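PDB 6D1P: glycosyl hydrolases family 2, sugar binding domain protein from Bacteroides uniformis str. 3978 T3 ii, which is a gut bacterial beta-glucuronidase of glycosyl hydrolase family 2, probably cleaving O-glycosidic bonds to glucuronic acid in its substrates. Local coordinates for residues A[640-645]-A[677-682]; A[687-692]-A[702-707]; A[649-654]-A[661-666]. All coordinates share one frame; numbering follows the deposited sequence.

From the N terminus, strand 641-647 comes first and, already flanked by strand 623-625, meets strand 677-680 only after the hairpin of contact 3. Contact 3 (649-654 with 661-666) closes a tight hairpin, and contact 1 (640-645 with 677-682) then closes the longer loop in which that hairpin is nested. Contact 2 (687-692 with 702-707) follows in series as a second hairpin. Contact 1 belongs to a three-stranded sheet; contacts 2 and 3 share a five-stranded one, strands 685-695 and 651-656 being neighbours in it. W678 and I643 of contact 1 meet L654 of contact 3, while L682 touches I689 of contact 2, tying the two sheets face to face.

Contact 1: residues A[640-645]-A[677-682]; sequences PKEILV and RWNVPL
I643 and W678 form an antiparallel hydrogen-bonded pair that anchors strand 641-645 to strand 677-680. I643 N gives its hydrogen to W678 O at 2.8 Å, nearly in line with the carbonyl, and W678 N returns a bond to I643 O at 3.1 Å, this one in the carbonyl plane. At the next such pair V680 N reaches K641 O at 2.8 Å, but the bond is bent to 130° at the hydrogen and the donor stands above the carbonyl plane. Between the rungs, CA-H...O contacts from E642 to W678 O and from R677 to I643 O fill in the ladder.

These strands are two of an antiparallel three-stranded sheet whose I643, W678 and V680 face packs on strand 651-656 of a second sheet, in a beta-sandwich arrangement within the region assigned to DUF4982. I643 lays its CD1 against V680, 3.7 Å from V680 CB; CG1 stands anti to the carbonyl carbon (chi1 -69°), and from there the ethyl branch reaches diagonally to V680 on the neighbouring strand. V645 CG2 comes obliquely to the indole, 3.8 Å from W678 CZ3, while I643 O lies at the ring's edge near its plane. K664 makes a cation-pi contact with the W678 indole. At the far end L682 CD1 meets K641 CB at 3.8 Å, the two side chains crossing at about a right angle.

On the other face L644 CD2 touches R677 CB at 3.7 Å. Charged ends on this face turn to partners beyond the two strands: E642 forms a salt bridge with R555, and R677 one with D670.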
ATOM      1  N   PRO A 640     -27.503 -24.299  41.441  1.00 54.50           N
ATOM      2  CA  PRO A 640     -27.929 -22.892  41.447  1.00 51.00           C
ATOM      3  C   PRO A 640     -26.886 -22.004  40.781  1.00 47.94           C
ATOM      4  O   PRO A 640     -25.680 -22.155  41.000  1.00 44.00           O
ATOM      5  CB  PRO A 640     -28.074 -22.569  42.938  1.00 46.12           C
ATOM      6  CG  PRO A 640     -27.099 -23.492  43.597  1.00 53.97           C
ATOM      7  CD  PRO A 640     -27.104 -24.764  42.783  1.00 45.93           C
ATOM      8  N   LYS A 641     -27.366 -21.073  39.958  1.00 43.10           N
ATOM      9  CA  LYS A 641     -26.513 -20.258  39.106  1.00 46.29           C
ATOM     10  C   LYS A 641     -26.662 -18.792  39.468  1.00 42.62           C
ATOM     11  O   LYS A 641     -27.776 -18.313  39.701  1.00 41.12           O
ATOM     12  CB  LYS A 641     -26.837 -20.457  37.614  1.00 36.85           C
ATOM     13  CG  LYS A 641     -26.201 -21.698  37.038  1.00 40.48           C
ATOM     14  CD  LYS A 641     -24.684 -21.668  37.259  1.00 43.11           C
ATOM     15  CE  LYS A 641     -24.044 -22.961  36.781  1.00 42.26           C
ATOM     16  NZ  LYS A 641     -22.589 -23.070  37.056  1.00 41.35           N
ATOM     17  N   GLU A 642     -25.531 -18.090  39.482  1.00 37.23           N
ATOM     18  CA  GLU A 642     -25.488 -16.692  39.873  1.00 35.74           C
ATOM     19  C   GLU A 642     -25.971 -15.781  38.750  1.00 38.22           C
ATOM     20  O   GLU A 642     -25.668 -16.001  37.570  1.00 42.19           O
ATOM     21  CB  GLU A 642     -24.062 -16.321  40.277  1.00 37.77           C
ATOM     22  CG  GLU A 642     -23.811 -14.851  40.539  1.00 34.49           C
ATOM     23  CD  GLU A 642     -22.364 -14.484  40.244  1.00 46.55           C
ATOM     24  OE1 GLU A 642     -21.997 -14.412  39.034  1.00 50.02           O
ATOM     25  OE2 GLU A 642     -21.593 -14.313  41.218  1.00 42.25           O
ATOM     26  N   ILE A 643     -26.738 -14.757  39.134  1.00 33.17           N
ATOM     27  CA  ILE A 643     -27.205 -13.696  38.249  1.00 28.65           C
ATOM     28  C   ILE A 643     -26.881 -12.371  38.924  1.00 32.53           C
ATOM     29  O   ILE A 643     -27.271 -12.147  40.075  1.00 33.90           O
ATOM     30  CB  ILE A 643     -28.721 -13.800  37.963  1.00 26.86           C
ATOM     31  CG1 ILE A 643     -29.052 -15.006  37.104  1.00 31.77           C
ATOM     32  CG2 ILE A 643     -29.258 -12.546  37.284  1.00 30.07           C
ATOM     33  CD1 ILE A 643     -29.313 -16.264  37.891  1.00 40.05           C
ATOM     34  N   LEU A 644     -26.161 -11.499  38.224  1.00 33.79           N
ATOM     35  CA  LEU A 644     -25.836 -10.176  38.742  1.00 32.45           C
ATOM     36  C   LEU A 644     -26.657  -9.125  38.012  1.00 30.53           C
ATOM     37  O   LEU A 644     -26.937  -9.250  36.821  1.00 36.17           O
ATOM     38  CB  LEU A 644     -24.344  -9.857  38.578  1.00 26.46           C
ATOM     39  CG  LEU A 644     -23.341 -10.948  38.955  1.00 33.63           C
ATOM     40  CD1 LEU A 644     -21.910 -10.621  38.429  1.00 30.76           C
ATOM     41  CD2 LEU A 644     -23.342 -11.205  40.454  1.00 31.00           C
ATOM     42  N   VAL A 645     -27.031  -8.074  38.719  1.00 31.80           N
ATOM     43  CA  VAL A 645     -27.787  -6.992  38.112  1.00 29.88           C
ATOM     44  C   VAL A 645     -27.089  -5.687  38.428  1.00 31.23           C
ATOM     45  O   VAL A 645     -26.658  -5.463  39.566  1.00 36.12           O
ATOM     46  CB  VAL A 645     -29.245  -6.960  38.604  1.00 33.15           C
ATOM     47  CG1 VAL A 645     -29.951  -5.775  38.005  1.00 37.66           C
ATOM     48  CG2 VAL A 645     -29.959  -8.247  38.220  1.00 28.17           C
ATOM     49  N   ARG A 677     -27.748  -9.380  43.545  1.00 29.22           N
ATOM     50  CA  ARG A 677     -27.341 -10.656  42.982  1.00 28.71           C
ATOM     51  C   ARG A 677     -28.176 -11.754  43.616  1.00 34.70           C
ATOM     52  O   ARG A 677     -28.533 -11.668  44.795  1.00 38.40           O
ATOM     53  CB  ARG A 677     -25.849 -10.934  43.209  1.00 32.07           C
ATOM     54  CG  ARG A 677     -25.421 -10.931  44.690  1.00 34.92           C
ATOM     55  CD  ARG A 677     -23.948 -11.295  44.844  1.00 35.78           C
ATOM     56  NE  ARG A 677     -23.596 -11.475  46.243  1.00 36.26           N
ATOM     57  CZ  ARG A 677     -23.276 -10.475  47.067  1.00 36.31           C
ATOM     58  NH1 ARG A 677     -23.263  -9.218  46.630  1.00 30.31           N
ATOM     59  NH2 ARG A 677     -22.979 -10.727  48.339  1.00 27.58           N
ATOM     60  N   TRP A 678     -28.499 -12.764  42.810  1.00 33.84           N
ATOM     61  CA  TRP A 678     -29.269 -13.940  43.195  1.00 36.80           C
ATOM     62  C   TRP A 678     -28.582 -15.194  42.675  1.00 38.25           C
ATOM     63  O   TRP A 678     -27.958 -15.185  41.610  1.00 40.84           O
ATOM     64  CB  TRP A 678     -30.692 -13.917  42.616  1.00 31.70           C
ATOM     65  CG  TRP A 678     -31.540 -12.817  43.125  1.00 33.84           C
ATOM     66  CD1 TRP A 678     -32.548 -12.922  44.041  1.00 33.70           C
ATOM     67  CD2 TRP A 678     -31.470 -11.433  42.760  1.00 32.80           C
ATOM     68  NE1 TRP A 678     -33.116 -11.689  44.264  1.00 31.59           N
ATOM     69  CE2 TRP A 678     -32.469 -10.756  43.496  1.00 27.14           C
ATOM     70  CE3 TRP A 678     -30.661 -10.700  41.890  1.00 33.23           C
ATOM     71  CZ2 TRP A 678     -32.685  -9.391  43.377  1.00 27.84           C
ATOM     72  CZ3 TRP A 678     -30.867  -9.329  41.788  1.00 30.31           C
ATOM     73  CH2 TRP A 678     -31.874  -8.694  42.521  1.00 33.55           C
ATOM     74  N   ASN A 679     -28.694 -16.275  43.429  1.00 37.14           N
ATOM     75  CA  ASN A 679     -28.403 -17.601  42.910  1.00 43.87           C
ATOM     76  C   ASN A 679     -29.726 -18.281  42.601  1.00 42.50           C
ATOM     77  O   ASN A 679     -30.707 -18.103  43.324  1.00 45.42           O
ATOM     78  CB  ASN A 679     -27.580 -18.426  43.895  1.00 45.72           C
ATOM     79  CG  ASN A 679     -26.147 -17.940  43.991  1.00 50.07           C
ATOM     80  OD1 ASN A 679     -25.846 -16.799  43.633  1.00 50.40           O
ATOM     81  ND2 ASN A 679     -25.259 -18.798  44.469  1.00 49.36           N
ATOM     82  N   VAL A 680     -29.769 -19.012  41.499  1.00 44.30           N
ATOM     83  CA  VAL A 680     -31.054 -19.414  40.939  1.00 45.41           C
ATOM     84  C   VAL A 680     -30.907 -20.770  40.259  1.00 45.59           C
ATOM     85  O   VAL A 680     -29.843 -21.067  39.699  1.00 47.85           O
ATOM     86  CB  VAL A 680     -31.577 -18.353  39.953  1.00 48.76           C
ATOM     87  CG1 VAL A 680     -32.849 -18.810  39.307  1.00 51.26           C
ATOM     88  CG2 VAL A 680     -31.804 -16.991  40.632  1.00 34.68           C
ATOM     89  N   PRO A 681     -31.920 -21.633  40.299  1.00 50.74           N
ATOM     90  CA  PRO A 681     -31.910 -22.795  39.410  1.00 47.73           C
ATOM     91  C   PRO A 681     -32.250 -22.361  37.995  1.00 49.18           C
ATOM     92  O   PRO A 681     -33.077 -21.470  37.774  1.00 47.46           O
ATOM     93  CB  PRO A 681     -33.008 -23.695  39.992  1.00 51.34           C
ATOM     94  CG  PRO A 681     -33.981 -22.721  40.578  1.00 52.37           C
ATOM     95  CD  PRO A 681     -33.095 -21.646  41.194  1.00 52.09           C
ATOM     96  N   LEU A 682     -31.589 -22.986  37.032  1.00 40.31           N
ATOM     97  CA  LEU A 682     -31.954 -22.846  35.634  1.00 43.11           C
ATOM     98  C   LEU A 682     -32.254 -24.231  35.098  1.00 39.83           C
ATOM     99  O   LEU A 682     -31.566 -25.206  35.435  1.00 39.52           O
ATOM    100  CB  LEU A 682     -30.840 -22.176  34.813  1.00 45.91           C
ATOM    101  CG  LEU A 682     -30.325 -20.818  35.307  1.00 45.40           C
ATOM    102  CD1 LEU A 682     -29.060 -20.416  34.563  1.00 35.90           C
ATOM    103  CD2 LEU A 682     -31.394 -19.755  35.163  1.00 42.40           C
TER

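Contact 2: residues A[687-692]-A[702-707]; sequences NKITAT and DEIQQE
At N687 the carbonyl O accepts a bond from Q706 N at 3.1 Å, in the carbonyl plane, whereas the bond from N687 N to Q706 O is weak. The amide of N687 turns to other partners, ND2 to R683 O and OD1 to N657. N687 O also receives a CA-H...O contact from Q705, 3.1 Å from Q705 CA.

K688 follows on the more exposed face. Its CE comes to 4.2 Å from E703 OE1, a loose approach in which the charged atoms do not touch; any attraction between them is probably modest. Beside it Q705 NE2 makes a weak bond to E703 OE2 along its own strand, while Q705 OE1 is hydrogen-bonded to N686 ND2.

I689 and I704 form the central hydrogen-bonded pair. I689 N bonds to I704 O at 3.0 Å and I704 N to I689 O at 2.9 Å, both donors lying almost in line with the C=O they use. This is the ladder of an antiparallel beta hairpin, strands 685-695 and 698-709, set inside a five-stranded mixed sheet; strand 651-656 lies beside 685-695, and 632-634 beside 698-709. Within that ladder I689 CB sits 4.1 Å from I704 CG1, and I689 CD1 makes a van der Waals contact with Q706 OE1, which is hydrogen-bonded to R633 NH1.

T690 returns to the exposed face. With OG1 set between the backbone N and carbonyl carbon (chi1 65°), its methyl CG2 is swung over the aliphatic part of E703, 3.8 Å from E703 CB.

A691, the last paired residue of this segment, exchanges two backbone bonds with D702, each donor tilted from the carbonyl plane. Its small side chain lies against L623 and I625, and the D702 carboxylate accepts bonds through OD2 from H628 and I625 N.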
ATOM      1  N   ASN A 687     -34.471 -20.162  29.346  1.00 37.03           N
ATOM      2  CA  ASN A 687     -34.869 -19.610  30.633  1.00 38.76           C
ATOM      3  C   ASN A 687     -35.163 -18.130  30.456  1.00 40.75           C
ATOM      4  O   ASN A 687     -34.409 -17.420  29.780  1.00 40.58           O
ATOM      5  CB  ASN A 687     -33.779 -19.794  31.687  1.00 33.07           C
ATOM      6  CG  ASN A 687     -33.595 -21.228  32.087  1.00 38.75           C
ATOM      7  OD1 ASN A 687     -34.102 -21.658  33.123  1.00 43.17           O
ATOM      8  ND2 ASN A 687     -32.874 -21.990  31.271  1.00 36.03           N
ATOM      9  N   LYS A 688     -36.263 -17.669  31.047  1.00 34.61           N
ATOM     10  CA  LYS A 688     -36.583 -16.249  31.052  1.00 37.92           C
ATOM     11  C   LYS A 688     -36.205 -15.665  32.408  1.00 39.61           C
ATOM     12  O   LYS A 688     -36.534 -16.239  33.450  1.00 40.45           O
ATOM     13  CB  LYS A 688     -38.058 -16.008  30.752  1.00 40.04           C
ATOM     14  CG  LYS A 688     -38.381 -14.561  30.438  1.00 40.80           C
ATOM     15  CD  LYS A 688     -39.771 -14.450  29.818  1.00 44.51           C
ATOM     16  CE  LYS A 688     -40.662 -13.512  30.623  1.00 48.23           C
ATOM     17  NZ  LYS A 688     -42.131 -13.740  30.332  1.00 46.70           N
ATOM     18  N   ILE A 689     -35.472 -14.558  32.383  1.00 39.97           N
ATOM     19  CA  ILE A 689     -34.998 -13.882  33.582  1.00 35.57           C
ATOM     20  C   ILE A 689     -35.398 -12.429  33.446  1.00 35.04           C
ATOM     21  O   ILE A 689     -35.031 -11.771  32.468  1.00 35.47           O
ATOM     22  CB  ILE A 689     -33.479 -14.014  33.769  1.00 32.82           C
ATOM     23  CG1 ILE A 689     -33.124 -15.428  34.225  1.00 35.44           C
ATOM     24  CG2 ILE A 689     -32.965 -12.986  34.774  1.00 31.88           C
ATOM     25  CD1 ILE A 689     -31.885 -15.992  33.572  1.00 38.76           C
ATOM     26  N   THR A 690     -36.179 -11.937  34.395  1.00 36.54           N
ATOM     27  CA  THR A 690     -36.598 -10.549  34.361  1.00 37.17           C
ATOM     28  C   THR A 690     -36.258  -9.890  35.682  1.00 34.49           C
ATOM     29  O   THR A 690     -36.063 -10.553  36.703  1.00 34.62           O
ATOM     30  CB  THR A 690     -38.096 -10.414  34.095  1.00 40.21           C
ATOM     31  OG1 THR A 690     -38.812 -10.979  35.200  1.00 41.74           O
ATOM     32  CG2 THR A 690     -38.474 -11.134  32.812  1.00 35.86           C
ATOM     33  N   ALA A 691     -36.230  -8.566  35.646  1.00 35.48           N
ATOM     34  CA  ALA A 691     -35.926  -7.754  36.807  1.00 35.47           C
ATOM     35  C   ALA A 691     -36.791  -6.512  36.789  1.00 38.91           C
ATOM     36  O   ALA A 691     -37.068  -5.941  35.728  1.00 37.32           O
ATOM     37  CB  ALA A 691     -34.443  -7.339  36.852  1.00 32.52           C
ATOM     38  N   THR A 692     -37.202  -6.092  37.981  1.00 35.99           N
ATOM     39  CA  THR A 692     -37.870  -4.818  38.155  1.00 41.67           C
ATOM     40  C   THR A 692     -37.172  -4.047  39.268  1.00 39.80           C
ATOM     41  O   THR A 692     -36.935  -4.576  40.359  1.00 37.05           O
ATOM     42  CB  THR A 692     -39.361  -5.009  38.460  1.00 47.39           C
ATOM     43  OG1 THR A 692     -39.980  -5.683  37.356  1.00 47.23           O
ATOM     44  CG2 THR A 692     -40.035  -3.663  38.665  1.00 46.35           C
ATOM     45  N   ASP A 702     -36.274  -4.937  32.966  1.00 36.58           N
ATOM     46  CA  ASP A 702     -35.324  -5.488  32.017  1.00 38.11           C
ATOM     47  C   ASP A 702     -35.578  -6.985  31.948  1.00 39.08           C
ATOM     48  O   ASP A 702     -36.177  -7.568  32.856  1.00 34.70           O
ATOM     49  CB  ASP A 702     -33.870  -5.175  32.420  1.00 38.35           C
ATOM     50  CG  ASP A 702     -32.842  -5.612  31.368  1.00 38.77           C
ATOM     51  OD1 ASP A 702     -33.153  -5.594  30.157  1.00 37.58           O
ATOM     52  OD2 ASP A 702     -31.709  -5.976  31.768  1.00 36.11           O
ATOM     53  N   GLU A 703     -35.121  -7.601  30.855  1.00 33.90           N
ATOM     54  CA  GLU A 703     -35.348  -9.021  30.617  1.00 38.96           C
ATOM     55  C   GLU A 703     -34.260  -9.567  29.698  1.00 34.55           C
ATOM     56  O   GLU A 703     -33.898  -8.939  28.704  1.00 33.32           O
ATOM     57  CB  GLU A 703     -36.734  -9.286  29.984  1.00 38.35           C
ATOM     58  CG  GLU A 703     -36.877 -10.697  29.368  1.00 41.97           C
ATOM     59  CD  GLU A 703     -38.018 -10.833  28.337  1.00 53.45           C
ATOM     60  OE1 GLU A 703     -39.104 -10.238  28.551  1.00 51.98           O
ATOM     61  OE2 GLU A 703     -37.821 -11.540  27.314  1.00 47.98           O
ATOM     62  N   ILE A 704     -33.752 -10.748  30.034  1.00 32.26           N
ATOM     63  CA  ILE A 704     -32.908 -11.511  29.134  1.00 33.33           C
ATOM     64  C   ILE A 704     -33.410 -12.946  29.127  1.00 34.75           C
ATOM     65  O   ILE A 704     -34.095 -13.394  30.048  1.00 33.98           O
ATOM     66  CB  ILE A 704     -31.415 -11.476  29.530  1.00 34.45           C
ATOM     67  CG1 ILE A 704     -31.174 -12.302  30.800  1.00 33.36           C
ATOM     68  CG2 ILE A 704     -30.931 -10.038  29.713  1.00 36.06           C
ATOM     69  CD1 ILE A 704     -29.712 -12.408  31.186  1.00 30.41           C
ATOM     70  N   GLN A 705     -33.061 -13.667  28.067  1.00 31.18           N
ATOM     71  CA  GLN A 705     -33.260 -15.104  28.003  1.00 34.33           C
ATOM     72  C   GLN A 705     -31.910 -15.756  27.777  1.00 31.78           C
ATOM     73  O   GLN A 705     -31.059 -15.191  27.088  1.00 39.20           O
ATOM     74  CB  GLN A 705     -34.234 -15.479  26.882  1.00 39.68           C
ATOM     75  CG  GLN A 705     -35.587 -14.784  26.990  1.00 39.75           C
ATOM     76  CD  GLN A 705     -36.578 -15.298  25.962  1.00 45.94           C
ATOM     77  OE1 GLN A 705     -36.454 -16.423  25.470  1.00 39.74           O
ATOM     78  NE2 GLN A 705     -37.569 -14.470  25.626  1.00 48.52           N
ATOM     79  N   GLN A 706     -31.703 -16.929  28.369  1.00 27.62           N
ATOM     80  CA  GLN A 706     -30.452 -17.654  28.197  1.00 31.06           C
ATOM     81  C   GLN A 706     -30.732 -19.147  28.193  1.00 33.31           C
ATOM     82  O   GLN A 706     -31.540 -19.633  28.983  1.00 38.36           O
ATOM     83  CB  GLN A 706     -29.428 -17.346  29.308  1.00 32.11           C
ATOM     84  CG  GLN A 706     -29.074 -15.885  29.505  1.00 33.40           C
ATOM     85  CD  GLN A 706     -28.180 -15.657  30.724  1.00 40.41           C
ATOM     86  OE1 GLN A 706     -28.438 -16.197  31.808  1.00 37.69           O
ATOM     87  NE2 GLN A 706     -27.105 -14.873  30.542  1.00 34.71           N
ATOM     88  N   GLU A 707     -30.057 -19.873  27.312  1.00 36.41           N
ATOM     89  CA  GLU A 707     -30.078 -21.321  27.392  1.00 36.62           C
ATOM     90  C   GLU A 707     -29.182 -21.787  28.527  1.00 34.91           C
ATOM     91  O   GLU A 707     -28.173 -21.160  28.855  1.00 30.24           O
ATOM     92  CB  GLU A 707     -29.609 -21.945  26.079  1.00 38.39           C
ATOM     93  CG  GLU A 707     -30.434 -21.546  24.863  1.00 42.36           C
ATOM     94  CD  GLU A 707     -31.660 -22.418  24.683  1.00 48.67           C
ATOM     95  OE1 GLU A 707     -31.669 -23.553  25.219  1.00 47.60           O
ATOM     96  OE2 GLU A 707     -32.614 -21.962  24.007  1.00 53.28           O
TER

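Contact 3: residues A[649-654]-A[661-666]; sequences CPEVEL and QGRKKR
V652 and K664 hold the close-knit middle of this hairpin, exchanging two backbone bonds: V652 N to K664 O and K664 N to V652 O, both 3.0 Å. R666 N bonds to P650 O at one end and Q661 N to L654 O at the other, both at 2.8 Å. The side chains of V652 and L654 point to the buried face of the sheet. The ladder slackens at G662, whose phi is 120°, where a CB would be jammed against the preceding carbonyl.

The opposite face, with E651, E653, R663 and K665, is looser and more open to solvent. The E651 and R663 side chains cross at about a right angle, OE1 coming obliquely to the guanidinium, 3.2 Å from R663 CG and 3.5 Å from R663 NE in a salt bridge; the carboxylate and guanidinium planes are 40° apart. R663 CG lies anti to the backbone N (chi1 -150°), and a bend at chi2 brings NE alongside E651. An alanine in place of E651 is likely to leave the R663 guanidinium without this charged mate and freer to turn. E653 OE2 lies farther off, 4.2 Å from R663 CD; R663 also makes a cation-pi contact with Y694.

Strand 659-665 is outermost in the five-stranded sheet, and strand 651-656 is its inner neighbour, flanked in turn by strand 685-695. V652 and L654 pack on W678 of strand 677-680 in the facing sheet.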
ATOM      1  N   CYS A 649     -31.047   1.687  41.033  1.00 32.74           N
ATOM      2  CA  CYS A 649     -32.325   1.746  41.735  1.00 38.20           C
ATOM      3  C   CYS A 649     -32.147   1.239  43.166  1.00 37.21           C
ATOM      4  O   CYS A 649     -31.420   0.263  43.387  1.00 35.84           O
ATOM      5  CB  CYS A 649     -33.390   0.908  41.011  1.00 33.15           C
ATOM      6  SG  CYS A 649     -34.074   1.640  39.476  1.00 36.45           S
ATOM      7  N   PRO A 650     -32.800   1.869  44.157  1.00 33.28           N
ATOM      8  CA  PRO A 650     -32.621   1.415  45.555  1.00 32.53           C
ATOM      9  C   PRO A 650     -33.010  -0.034  45.783  1.00 37.46           C
ATOM     10  O   PRO A 650     -32.345  -0.729  46.565  1.00 35.24           O
ATOM     11  CB  PRO A 650     -33.517   2.370  46.355  1.00 32.49           C
ATOM     12  CG  PRO A 650     -33.603   3.598  45.512  1.00 39.37           C
ATOM     13  CD  PRO A 650     -33.555   3.130  44.068  1.00 35.47           C
ATOM     14  N   GLU A 651     -34.053  -0.519  45.107  1.00 36.57           N
ATOM     15  CA  GLU A 651     -34.532  -1.885  45.256  1.00 39.59           C
ATOM     16  C   GLU A 651     -34.776  -2.488  43.888  1.00 35.53           C
ATOM     17  O   GLU A 651     -35.274  -1.820  42.976  1.00 32.51           O
ATOM     18  CB  GLU A 651     -35.837  -1.969  46.051  1.00 41.56           C
ATOM     19  CG  GLU A 651     -35.673  -2.369  47.501  1.00 48.45           C
ATOM     20  CD  GLU A 651     -37.022  -2.547  48.195  1.00 53.51           C
ATOM     21  OE1 GLU A 651     -37.273  -3.643  48.751  1.00 43.68           O
ATOM     22  OE2 GLU A 651     -37.832  -1.587  48.161  1.00 52.00           O
ATOM     23  N   VAL A 652     -34.453  -3.765  43.768  1.00 31.93           N
ATOM     24  CA  VAL A 652     -34.565  -4.492  42.517  1.00 34.27           C
ATOM     25  C   VAL A 652     -35.110  -5.861  42.847  1.00 34.53           C
ATOM     26  O   VAL A 652     -34.611  -6.525  43.762  1.00 35.75           O
ATOM     27  CB  VAL A 652     -33.209  -4.623  41.789  1.00 33.16           C
ATOM     28  CG1 VAL A 652     -33.323  -5.606  40.634  1.00 30.82           C
ATOM     29  CG2 VAL A 652     -32.736  -3.260  41.320  1.00 30.15           C
ATOM     30  N   GLU A 653     -36.123  -6.288  42.109  1.00 35.39           N
ATOM     31  CA  GLU A 653     -36.652  -7.633  42.244  1.00 36.31           C
ATOM     32  C   GLU A 653     -36.340  -8.438  40.988  1.00 36.51           C
ATOM     33  O   GLU A 653     -36.532  -7.955  39.862  1.00 32.15           O
ATOM     34  CB  GLU A 653     -38.156  -7.612  42.515  1.00 35.99           C
ATOM     35  CG  GLU A 653     -38.733  -9.009  42.669  1.00 39.78           C
ATOM     36  CD  GLU A 653     -40.098  -9.036  43.345  1.00 43.14           C
ATOM     37  OE1 GLU A 653     -40.446 -10.136  43.833  1.00 36.48           O
ATOM     38  OE2 GLU A 653     -40.791  -7.980  43.388  1.00 33.64           O
ATOM     39  N   LEU A 654     -35.867  -9.662  41.195  1.00 30.82           N
ATOM     40  CA  LEU A 654     -35.534 -10.579  40.124  1.00 35.86           C
ATOM     41  C   LEU A 654     -36.638 -11.613  39.987  1.00 41.61           C
ATOM     42  O   LEU A 654     -37.190 -12.084  40.986  1.00 43.90           O
ATOM     43  CB  LEU A 654     -34.201 -11.277  40.403  1.00 35.39           C
ATOM     44  CG  LEU A 654     -33.642 -12.047  39.211  1.00 35.66           C
ATOM     45  CD1 LEU A 654     -33.150 -11.071  38.150  1.00 34.96           C
ATOM     46  CD2 LEU A 654     -32.547 -13.014  39.640  1.00 34.07           C
ATOM     47  N   GLN A 661     -37.709 -14.115  42.887  1.00 44.33           N
ATOM     48  CA  GLN A 661     -36.556 -14.598  43.634  1.00 41.94           C
ATOM     49  C   GLN A 661     -36.187 -13.686  44.800  1.00 44.15           C
ATOM     50  O   GLN A 661     -35.193 -13.953  45.491  1.00 39.90           O
ATOM     51  CB  GLN A 661     -35.357 -14.764  42.695  1.00 37.84           C
ATOM     52  CG  GLN A 661     -35.627 -15.707  41.534  1.00 38.80           C
ATOM     53  CD  GLN A 661     -35.943 -17.131  41.976  1.00 41.79           C
ATOM     54  OE1 GLN A 661     -37.053 -17.639  41.753  1.00 43.53           O
ATOM     55  NE2 GLN A 661     -34.958 -17.795  42.577  1.00 38.97           N
ATOM     56  N   GLY A 662     -36.958 -12.622  45.034  1.00 40.34           N
ATOM     57  CA  GLY A 662     -36.728 -11.743  46.163  1.00 38.69           C
ATOM     58  C   GLY A 662     -36.440 -10.306  45.772  1.00 39.50           C
ATOM     59  O   GLY A 662     -35.768 -10.031  44.772  1.00 43.05           O
ATOM     60  N   ARG A 663     -36.971  -9.382  46.551  1.00 34.93           N
ATOM     61  CA  ARG A 663     -36.604  -7.978  46.456  1.00 37.82           C
ATOM     62  C   ARG A 663     -35.338  -7.751  47.280  1.00 39.17           C
ATOM     63  O   ARG A 663     -35.224  -8.248  48.405  1.00 38.81           O
ATOM     64  CB  ARG A 663     -37.761  -7.116  46.965  1.00 43.38           C
ATOM     65  CG  ARG A 663     -37.894  -5.747  46.356  1.00 46.19           C
ATOM     66  CD  ARG A 663     -39.367  -5.362  46.317  1.00 46.54           C
ATOM     67  NE  ARG A 663     -39.568  -3.922  46.175  1.00 53.49           N
ATOM     68  CZ  ARG A 663     -40.741  -3.360  45.886  1.00 56.24           C
ATOM     69  NH1 ARG A 663     -41.815  -4.122  45.693  1.00 54.02           N
ATOM     70  NH2 ARG A 663     -40.838  -2.037  45.781  1.00 56.02           N
ATOM     71  N   LYS A 664     -34.358  -7.056  46.702  1.00 39.45           N
ATOM     72  CA  LYS A 664     -33.097  -6.811  47.385  1.00 33.92           C
ATOM     73  C   LYS A 664     -32.744  -5.339  47.306  1.00 30.36           C
ATOM     74  O   LYS A 664     -33.156  -4.624  46.389  1.00 34.37           O
ATOM     75  CB  LYS A 664     -31.954  -7.662  46.836  1.00 27.87           C
ATOM     76  CG  LYS A 664     -32.117  -9.132  47.137  1.00 30.62           C
ATOM     77  CD  LYS A 664     -30.871  -9.929  46.799  1.00 33.78           C
ATOM     78  CE  LYS A 664     -31.082 -11.405  47.078  1.00 34.07           C
ATOM     79  NZ  LYS A 664     -29.875 -12.234  46.790  1.00 34.95           N
ATOM     80  N   LYS A 665     -32.026  -4.885  48.319  1.00 36.05           N
ATOM     81  CA  LYS A 665     -31.675  -3.484  48.452  1.00 39.38           C
ATOM     82  C   LYS A 665     -30.271  -3.276  47.907  1.00 39.37           C
ATOM     83  O   LYS A 665     -29.395  -4.139  48.056  1.00 30.07           O
ATOM     84  CB  LYS A 665     -31.772  -3.033  49.915  1.00 37.70           C
ATOM     85  CG  LYS A 665     -31.494  -1.541  50.117  1.00 48.75           C
ATOM     86  CD  LYS A 665     -31.575  -1.104  51.606  1.00 59.33           C
ATOM     87  CE  LYS A 665     -30.222  -0.628  52.160  1.00 52.85           C
ATOM     88  NZ  LYS A 665     -29.332  -1.745  52.617  1.00 52.16           N
ATOM     89  N   ARG A 666     -30.076  -2.139  47.248  1.00 39.29           N
ATOM     90  CA  ARG A 666     -28.790  -1.837  46.644  1.00 41.01           C
ATOM     91  C   ARG A 666     -27.807  -1.356  47.712  1.00 40.08           C
ATOM     92  O   ARG A 666     -28.113  -0.453  48.502  1.00 37.19           O
ATOM     93  CB  ARG A 666     -28.938  -0.788  45.535  1.00 35.44           C
ATOM     94  CG  ARG A 666     -27.673  -0.660  44.674  1.00 31.35           C
ATOM     95  CD  ARG A 666     -27.649   0.604  43.809  1.00 32.38           C
ATOM     96  NE  ARG A 666     -26.392   0.697  43.061  1.00 37.99           N
ATOM     97  CZ  ARG A 666     -25.256   1.200  43.547  1.00 36.92           C
ATOM     98  NH1 ARG A 666     -25.203   1.674  44.790  1.00 36.12           N
ATOM     99  NH2 ARG A 666     -24.170   1.222  42.793  1.00 30.50           N
TER